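Local coordinates for protein anthranilate-CoA ligase (PDB 4WV3) that belongs to the ANL superfamily of enzymes, with an AMP-binding domain followed by a smaller C-terminal domain, at residues E382-R385 and Q386-G390. Numbering follows the deposited sequence.
Sequences EKSR and QTFQG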
loop_
_atom_site.group_PDB
_atom_site.type_symbol
_atom_site.label_atom_id
_atom_site.label_comp_id
_atom_site.label_asym_id
_atom_site.label_seq_id
_atom_site.Cartn_x
_atom_site.Cartn_y
_atom_site.Cartn_z
ATOM N N GLU A 382 -6.642 -1.294 -23.129
ATOM C CA GLU A 382 -5.836 -0.157 -23.563
ATOM C C GLU A 382 -4.729 0.194 -22.570
ATOM O O GLU A 382 -3.583 0.414 -22.961
ATOM C CB GLU A 382 -6.725 1.064 -23.800
ATOM C CG GLU A 382 -6.007 2.235 -24.449
ATOM C CD GLU A 382 -6.835 3.504 -24.434
ATOM O OE1 GLU A 382 -7.094 4.030 -23.332
ATOM O OE2 GLU A 382 -7.229 3.972 -25.523
ATOM N N LYS A 383 -5.074 0.243 -21.288
ATOM C CA LYS A 383 -4.121 0.645 -20.258
ATOM C C LYS A 383 -3.092 -0.440 -19.948
ATOM O O LYS A 383 -2.000 -0.147 -19.459
ATOM C CB LYS A 383 -4.851 1.076 -18.983
ATOM C CG LYS A 383 -5.635 2.369 -19.143
ATOM C CD LYS A 383 -6.367 2.744 -17.866
ATOM C CE LYS A 383 -7.163 4.028 -18.051
ATOM N NZ LYS A 383 -8.172 3.908 -19.142
ATOM N N SER A 384 -3.440 -1.690 -20.233
ATOM C CA SER A 384 -2.509 -2.794 -20.045
ATOM C C SER A 384 -1.341 -2.669 -21.014
ATOM O O SER A 384 -0.185 -2.860 -20.640
ATOM C CB SER A 384 -3.213 -4.138 -20.242
ATOM O OG SER A 384 -4.181 -4.364 -19.234
ATOM N N ARG A 385 -1.656 -2.339 -22.263
ATOM C CA ARG A 385 -0.645 -2.215 -23.306
ATOM C C ARG A 385 0.130 -0.904 -23.184
ATOM O O ARG A 385 1.168 -0.723 -23.819
ATOM C CB ARG A 385 -1.300 -2.337 -24.682
ATOM C CG ARG A 385 -2.152 -3.589 -24.822
ATOM C CD ARG A 385 -3.006 -3.571 -26.079
ATOM N NE ARG A 385 -2.224 -3.792 -27.292
ATOM C CZ ARG A 385 -1.972 -2.855 -28.198
ATOM N NH1 ARG A 385 -2.446 -1.628 -28.034
ATOM N NH2 ARG A 385 -1.250 -3.144 -29.271
ATOM N N GLN A 386 -0.379 0.006 -22.360
ATOM C CA GLN A 386 0.315 1.257 -22.082
ATOM C C GLN A 386 1.266 1.095 -20.906
ATOM O O GLN A 386 2.264 1.807 -20.796
ATOM C CB GLN A 386 -0.687 2.370 -21.773
ATOM C CG GLN A 386 -1.453 2.880 -22.977
ATOM C CD GLN A 386 -2.488 3.921 -22.601
ATOM O OE1 GLN A 386 -2.847 4.061 -21.431
ATOM N NE2 GLN A 386 -2.973 4.660 -23.592
ATOM N N THR A 387 0.950 0.149 -20.029
ATOM C CA THR A 387 1.693 -0.030 -18.788
ATOM C C THR A 387 2.675 -1.195 -18.862
ATOM O O THR A 387 3.865 -1.035 -18.593
ATOM C CB THR A 387 0.734 -0.247 -17.602
ATOM O OG1 THR A 387 -0.069 0.927 -17.414
ATOM C CG2 THR A 387 1.508 -0.530 -16.328
ATOM N N PHE A 388 2.171 -2.367 -19.231
ATOM C CA PHE A 388 2.993 -3.568 -19.289
ATOM C C PHE A 388 3.700 -3.680 -20.635
ATOM O O PHE A 388 3.196 -4.314 -21.561
ATOM C CB PHE A 388 2.133 -4.805 -19.029
ATOM C CG PHE A 388 1.337 -4.728 -17.756
ATOM C CD1 PHE A 388 1.890 -5.133 -16.554
ATOM C CD2 PHE A 388 0.040 -4.239 -17.762
ATOM C CE1 PHE A 388 1.165 -5.058 -15.380
ATOM C CE2 PHE A 388 -0.690 -4.162 -16.589
ATOM C CZ PHE A 388 -0.127 -4.573 -15.398
ATOM N N GLN A 389 4.872 -3.063 -20.734
ATOM C CA GLN A 389 5.614 -3.013 -21.988
ATOM C C GLN A 389 6.626 -4.148 -22.101
ATOM O O GLN A 389 7.832 -3.931 -21.992
ATOM C CB GLN A 389 6.320 -1.664 -22.130
ATOM C CG GLN A 389 5.393 -0.470 -21.991
ATOM C CD GLN A 389 6.142 0.847 -21.983
ATOM O OE1 GLN A 389 7.339 0.894 -22.265
ATOM N NE2 GLN A 389 5.441 1.926 -21.652
ATOM N N GLY A 390 6.124 -5.357 -22.326
ATOM C CA GLY A 390 6.975 -6.525 -22.459
ATOM C C GLY A 390 7.604 -6.923 -21.139
ATOM O O GLY A 390 6.902 -7.199 -20.167
#
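Phe-388 N donates to Ser-384 O at 2.8 Å with an N-H...O angle of 152°, the straightest backbone bond between 382-385 and 386-390. The turn before it is looser: Gln-386 N reaches Glu-382 O, and Thr-387 N reaches Lys-383 O, by weak, strongly bent bonds. Weak i to i+3 bonds from the same two amides, to Lys-383 O and Ser-384 O, accompany them. This is the C-terminal turn of helix 381-387. Phe-388 then leaves helical angles as the centre of an inverse gamma turn, and the chain enters strand 388-389 of an antiparallel sheet. Among side chains, Gln-389 NE2 bonds Gln-386 O at 3.3 Å, nearly straight but from above the carbonyl plane. The hydroxyl Thr-387 OG1 lies 3.0 Å from Lys-383 O, with Tyr-377 OH as a second, weak partner. Nonpolar contact centres on the Phe-388 ring: chi1 of -53° sets CG beside its own N, bringing CD2 to 4.1 Å from Ser-384 CB, while Thr-387 CG2 sits over one face. Gln-386 extends back along the helix in plain van der Waals contact, its CG 3.3 Å from Glu-382 O and its NE2 4.0 Å from Glu-382 CG, with amide and carboxylate planes 15° apart.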